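Local structure of ribosome inactivating type 1 protein (Iris hollandica, 3MVG) at residues R14-F19 / N174-Q179; N22-L27 / G243-L248. The protein is a type 1 ribosome-inactivating protein, a plant protein of the ribosome-inactivating protein family, and forms a two-chain assembly in this crystal. All coordinates share one frame; numbering follows the deposited sequence.

Contact 1: R14-F19 / N174-Q179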
loop_
_atom_site.group_PDB
_atom_site.type_symbol
_atom_site.label_atom_id
_atom_site.label_comp_id
_atom_site.label_asym_id
_atom_site.label_seq_id
_atom_site.Cartn_x
_atom_site.Cartn_y
_atom_site.Cartn_z
ATOM N N ARG A 14 -9.186 -5.691 2.195
ATOM C CA ARG A 14 -9.673 -4.973 3.363
ATOM C C ARG A 14 -9.538 -5.786 4.648
ATOM O O ARG A 14 -9.091 -5.259 5.663
ATOM C CB ARG A 14 -11.133 -4.578 3.120
ATOM C CG ARG A 14 -11.673 -3.447 3.977
ATOM C CD ARG A 14 -13.053 -3.077 3.426
ATOM N NE ARG A 14 -13.627 -1.859 3.993
ATOM C CZ ARG A 14 -14.557 -1.833 4.944
ATOM N NH1 ARG A 14 -15.015 -0.670 5.382
ATOM N NH2 ARG A 14 -15.027 -2.965 5.462
ATOM N N SER A 15 -9.903 -7.069 4.618
ATOM C CA SER A 15 -9.830 -7.884 5.832
ATOM C C SER A 15 -8.387 -8.118 6.287
ATOM O O SER A 15 -8.107 -8.112 7.488
ATOM C CB SER A 15 -10.597 -9.208 5.716
ATOM O OG SER A 15 -9.959 -10.144 4.856
ATOM N N TYR A 16 -7.481 -8.300 5.334
ATOM C CA TYR A 16 -6.074 -8.482 5.672
ATOM C C TYR A 16 -5.506 -7.181 6.249
ATOM O O TYR A 16 -4.839 -7.185 7.284
ATOM C CB TYR A 16 -5.288 -8.957 4.450
ATOM C CG TYR A 16 -3.823 -9.162 4.748
ATOM C CD1 TYR A 16 -3.393 -10.217 5.549
ATOM C CD2 TYR A 16 -2.871 -8.287 4.244
ATOM C CE1 TYR A 16 -2.033 -10.394 5.834
ATOM C CE2 TYR A 16 -1.518 -8.454 4.517
ATOM C CZ TYR A 16 -1.112 -9.508 5.305
ATOM O OH TYR A 16 0.240 -9.646 5.560
ATOM N N SER A 17 -5.794 -6.060 5.602
ATOM C CA SER A 17 -5.320 -4.771 6.100
ATOM C C SER A 17 -5.931 -4.407 7.452
ATOM O O SER A 17 -5.239 -3.841 8.308
ATOM C CB SER A 17 -5.593 -3.688 5.075
ATOM O OG SER A 17 -4.763 -3.877 3.956
ATOM N N ASP A 18 -7.209 -4.723 7.661
ATOM C CA ASP A 18 -7.840 -4.484 8.954
ATOM C C ASP A 18 -7.164 -5.292 10.055
ATOM O O ASP A 18 -6.940 -4.786 11.159
ATOM C CB ASP A 18 -9.339 -4.822 8.901
ATOM C CG ASP A 18 -10.177 -3.744 8.207
ATOM O OD1 ASP A 18 -9.669 -2.642 7.919
ATOM O OD2 ASP A 18 -11.372 -4.004 7.953
ATOM N N PHE A 19 -6.864 -6.555 9.764
ATOM C CA PHE A 19 -6.125 -7.403 10.688
ATOM C C PHE A 19 -4.793 -6.759 11.094
ATOM O O PHE A 19 -4.505 -6.616 12.273
ATOM C CB PHE A 19 -5.928 -8.795 10.071
ATOM C CG PHE A 19 -4.759 -9.562 10.634
ATOM C CD1 PHE A 19 -4.706 -9.899 11.981
ATOM C CD2 PHE A 19 -3.725 -9.970 9.812
ATOM C CE1 PHE A 19 -3.627 -10.613 12.511
ATOM C CE2 PHE A 19 -2.643 -10.687 10.329
ATOM C CZ PHE A 19 -2.597 -11.008 11.682
ATOM N N ASN A 174 -1.795 -6.234 -3.074
ATOM C CA ASN A 174 -1.794 -6.190 -4.545
ATOM C C ASN A 174 -2.029 -7.557 -5.190
ATOM O O ASN A 174 -2.292 -7.660 -6.391
ATOM C CB ASN A 174 -0.464 -5.659 -5.058
ATOM C CG ASN A 174 -0.277 -4.164 -4.823
ATOM O OD1 ASN A 174 -1.193 -3.458 -4.411
ATOM N ND2 ASN A 174 0.937 -3.690 -5.063
ATOM N N ASN A 175 -1.901 -8.607 -4.391
ATOM C CA ASN A 175 -2.070 -9.962 -4.880
ATOM C C ASN A 175 -3.295 -10.671 -4.330
ATOM O O ASN A 175 -3.473 -11.864 -4.566
ATOM C CB ASN A 175 -0.777 -10.735 -4.660
ATOM C CG ASN A 175 0.256 -10.364 -5.677
ATOM O OD1 ASN A 175 0.053 -10.591 -6.873
ATOM N ND2 ASN A 175 1.350 -9.743 -5.240
ATOM N N ILE A 176 -4.140 -9.940 -3.613
ATOM C CA ILE A 176 -5.451 -10.444 -3.233
ATOM C C ILE A 176 -6.438 -9.874 -4.241
ATOM O O ILE A 176 -6.756 -8.688 -4.214
ATOM C CB ILE A 176 -5.826 -10.042 -1.789
ATOM C CG1 ILE A 176 -4.830 -10.650 -0.786
ATOM C CG2 ILE A 176 -7.273 -10.445 -1.481
ATOM C CD1 ILE A 176 -4.916 -10.055 0.614
ATOM N N ILE A 177 -6.894 -10.732 -5.144
ATOM C CA ILE A 177 -7.673 -10.294 -6.294
ATOM C C ILE A 177 -9.131 -10.486 -5.925
ATOM O O ILE A 177 -9.760 -11.492 -6.287
ATOM C CB ILE A 177 -7.296 -11.099 -7.550
ATOM C CG1 ILE A 177 -5.770 -11.244 -7.690
ATOM C CG2 ILE A 177 -7.929 -10.479 -8.796
ATOM C CD1 ILE A 177 -4.958 -9.937 -7.754
ATOM N N ASP A 178 -9.670 -9.533 -5.173
ATOM C CA ASP A 178 -10.973 -9.717 -4.559
ATOM C C ASP A 178 -12.118 -9.081 -5.333
ATOM O O ASP A 178 -13.243 -9.061 -4.854
ATOM C CB ASP A 178 -10.965 -9.283 -3.079
ATOM C CG ASP A 178 -10.658 -7.807 -2.889
ATOM O OD1 ASP A 178 -10.722 -7.017 -3.860
ATOM O OD2 ASP A 178 -10.346 -7.442 -1.737
ATOM N N GLN A 179 -11.829 -8.579 -6.531
ATOM C CA GLN A 179 -12.900 -8.046 -7.376
ATOM C C GLN A 179 -13.415 -9.049 -8.403
ATOM O O GLN A 179 -14.314 -8.741 -9.192
ATOM C CB GLN A 179 -12.514 -6.704 -7.991
ATOM C CG GLN A 179 -12.372 -5.587 -6.943
ATOM C CD GLN A 179 -13.523 -5.519 -5.930
ATOM O OE1 GLN A 179 -13.294 -5.503 -4.716
ATOM N NE2 GLN A 179 -14.756 -5.478 -6.426
HETATM O O HOH W 1 -11.041 -5.402 -0.203
#
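The ring of Y16 meets I176 obliquely, through the methyl CD1 at the end of the isoleucine, while V172 and T173 of helix 166-173 also pack against the tyrosine. CD1 comes closest not to the ring itself but to its root, 4.0 Å from Y16 CB. With CG anti to the backbone N (chi1 -180°), the ring of Y16 leaves that methyl beside CB and runs inward, where its OH hydrogen-bonds L158 O. I176 reaches across by its longer branch, extended to CD1 (chi2 166°). The carboxylate of D178, a second flat group, bonds the backbone N of R13 through OD2. The same oxygen accepts from a water at 2.6 Å, measured from D178 OD2, and that water in turn accepts from R14 N at 3.0 Å. Both links meet backbone N-H groups in the first turn of helix 13-27, one directly and one through the water. Strand 176-177 pairs antiparallel with 184-185 in a small two-stranded sheet beside this helix start, and I177 centres an inverse gamma turn leading to D178. The guanidinium of R14 turns its back on D178, and its NE forms a salt bridge with D18 of the second subunit.

Contact 2: N22-L27 / G243-L248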
loop_
_atom_site.group_PDB
_atom_site.type_symbol
_atom_site.label_atom_id
_atom_site.label_comp_id
_atom_site.label_asym_id
_atom_site.label_seq_id
_atom_site.Cartn_x
_atom_site.Cartn_y
_atom_site.Cartn_z
ATOM N N ASN A 22 -5.285 -3.568 13.305
ATOM C CA ASN A 22 -5.619 -3.947 14.680
ATOM C C ASN A 22 -4.402 -4.511 15.411
ATOM O O ASN A 22 -4.184 -4.239 16.596
ATOM C CB ASN A 22 -6.770 -4.953 14.703
ATOM C CG ASN A 22 -8.118 -4.296 14.508
ATOM O OD1 ASN A 22 -8.343 -3.169 14.953
ATOM N ND2 ASN A 22 -9.028 -5.001 13.850
ATOM N N LEU A 23 -3.601 -5.286 14.693
ATOM C CA LEU A 23 -2.366 -5.802 15.244
ATOM C C LEU A 23 -1.400 -4.667 15.645
ATOM O O LEU A 23 -0.887 -4.646 16.765
ATOM C CB LEU A 23 -1.733 -6.772 14.245
ATOM C CG LEU A 23 -0.376 -7.343 14.626
ATOM C CD1 LEU A 23 -0.434 -8.135 15.915
ATOM C CD2 LEU A 23 0.131 -8.213 13.501
ATOM N N ARG A 24 -1.189 -3.711 14.750
ATOM C CA ARG A 24 -0.323 -2.569 15.054
ATOM C C ARG A 24 -0.833 -1.810 16.274
ATOM O O ARG A 24 -0.041 -1.384 17.116
ATOM C CB ARG A 24 -0.224 -1.612 13.867
ATOM C CG ARG A 24 0.485 -2.179 12.652
ATOM C CD ARG A 24 0.731 -1.090 11.601
ATOM N NE ARG A 24 1.145 -1.722 10.353
ATOM C CZ ARG A 24 0.333 -2.023 9.341
ATOM N NH1 ARG A 24 -0.947 -1.661 9.364
ATOM N NH2 ARG A 24 0.814 -2.675 8.296
ATOM N N ASN A 25 -2.149 -1.637 16.369
ATOM C CA ASN A 25 -2.741 -0.889 17.479
ATOM C C ASN A 25 -2.503 -1.550 18.835
ATOM O O ASN A 25 -2.314 -0.862 19.844
ATOM C CB ASN A 25 -4.238 -0.666 17.236
ATOM C CG ASN A 25 -4.512 0.289 16.093
ATOM O OD1 ASN A 25 -3.633 0.997 15.611
ATOM N ND2 ASN A 25 -5.761 0.307 15.644
ATOM N N ARG A 26 -2.491 -2.877 18.856
ATOM C CA ARG A 26 -2.217 -3.623 20.083
ATOM C C ARG A 26 -0.725 -3.750 20.392
ATOM O O ARG A 26 -0.333 -3.798 21.557
ATOM C CB ARG A 26 -2.858 -5.014 20.039
ATOM C CG ARG A 26 -4.389 -5.048 19.829
ATOM C CD ARG A 26 -5.216 -4.553 21.030
ATOM N NE ARG A 26 -5.149 -3.100 21.211
ATOM C CZ ARG A 26 -5.793 -2.215 20.455
ATOM N NH1 ARG A 26 -6.578 -2.623 19.458
ATOM N NH2 ARG A 26 -5.657 -0.920 20.696
ATOM N N LEU A 27 0.108 -3.841 19.356
ATOM C CA LEU A 27 1.561 -3.874 19.536
ATOM C C LEU A 27 2.077 -2.560 20.092
ATOM O O LEU A 27 2.905 -2.544 20.996
ATOM C CB LEU A 27 2.259 -4.173 18.208
ATOM C CG LEU A 27 2.114 -5.605 17.694
ATOM C CD1 LEU A 27 2.564 -5.644 16.254
ATOM C CD2 LEU A 27 2.941 -6.574 18.529
ATOM N N GLY A 243 7.074 2.870 4.062
ATOM C CA GLY A 243 5.899 2.488 4.833
ATOM C C GLY A 243 6.259 2.033 6.238
ATOM O O GLY A 243 5.578 1.201 6.826
ATOM N N LEU A 244 7.337 2.586 6.799
ATOM C CA LEU A 244 7.734 2.241 8.162
ATOM C C LEU A 244 6.560 2.527 9.095
ATOM O O LEU A 244 6.069 3.655 9.141
ATOM C CB LEU A 244 8.980 3.023 8.569
ATOM C CG LEU A 244 9.519 2.768 9.970
ATOM C CD1 LEU A 244 9.965 1.327 10.144
ATOM C CD2 LEU A 244 10.677 3.729 10.230
ATOM N N ALA A 245 6.111 1.506 9.830
ATOM C CA ALA A 245 4.800 1.557 10.472
ATOM C C ALA A 245 4.816 1.261 11.956
ATOM O O ALA A 245 3.805 1.439 12.632
ATOM C CB ALA A 245 3.825 0.614 9.759
ATOM N N LEU A 246 5.950 0.768 12.443
ATOM C CA LEU A 246 6.205 0.533 13.863
ATOM C C LEU A 246 7.670 0.823 14.094
ATOM O O LEU A 246 8.497 0.500 13.236
ATOM C CB LEU A 246 5.946 -0.928 14.254
ATOM C CG LEU A 246 4.543 -1.499 14.068
ATOM C CD1 LEU A 246 4.560 -2.997 14.292
ATOM C CD2 LEU A 246 3.568 -0.819 15.012
ATOM N N LEU A 247 7.991 1.402 15.247
ATOM C CA LEU A 247 9.379 1.723 15.574
ATOM C C LEU A 247 9.890 0.881 16.722
ATOM O O LEU A 247 9.285 0.850 17.798
ATOM C CB LEU A 247 9.531 3.196 15.962
ATOM C CG LEU A 247 9.052 4.252 14.980
ATOM C CD1 LEU A 247 9.106 5.601 15.658
ATOM C CD2 LEU A 247 9.855 4.256 13.701
ATOM N N LEU A 248 11.023 0.210 16.499
ATOM C CA LEU A 248 11.750 -0.430 17.595
ATOM C C LEU A 248 12.290 0.662 18.519
ATOM O O LEU A 248 13.060 1.515 18.071
ATOM C CB LEU A 248 12.902 -1.276 17.047
ATOM C CG LEU A 248 13.711 -2.042 18.093
ATOM C CD1 LEU A 248 12.864 -3.135 18.745
ATOM C CD2 LEU A 248 14.935 -2.641 17.439
#
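R24 and L27, one helical turn apart on helix 13-27, receive L246 between them, one methyl to each. L246 CD2 lies 4.0 Å from R24 CB, against the aliphatic root of the arginine, and L246 CD1 lies 3.9 Å from L27 CD1. The two leucine side chains meet at about a right angle. Farther along the arginine, the methyl of A245 comes to 3.6 Å between its CB and R24 NE, oblique to the guanidinium. R24 is extended from CG to NE (chi2 -171°, chi3 -168°), which carries its head past L246 as far as A245. There NE bonds A163 O, NH2 takes T162 O and a salt bridge to E169, and NH1 reaches Q21 OE1 one turn back on its own helix. The partner segment is an irregular run after helix 235-240, fixed by its backbone: A245 pairs with R164, L247 with P37 and L39, and L246 O accepts from W201 NE1. L27 also packs on L50 of strand 49-55, placing the contact where this helix joins the large mixed sheet to the C-terminal part of the chain. The buried R24 charge is probably offset largely by E169 and the carbonyls, although R166 brings a like charge close, while CB and CG pack as apolar surface on L246 and CD on A245.

Contacts 1 and 2 draw on successive parts of helix 13-27, with centres 18 Å apart. Contact 1, at the start of the helix, lies toward the outside of the chain and is only partly buried; contact 2, on its last turns, is wholly buried and covers about twice the area, 179 against 83 Å². A bridging water and one apolar touch suffice at the outer site, whereas the inner one is direct side-chain packing. E169 touches both halves of the helix, bonding S17 OG and R24. The two arginines differ with their place: R14 turns to the second subunit, R24 to acceptors within its own chain.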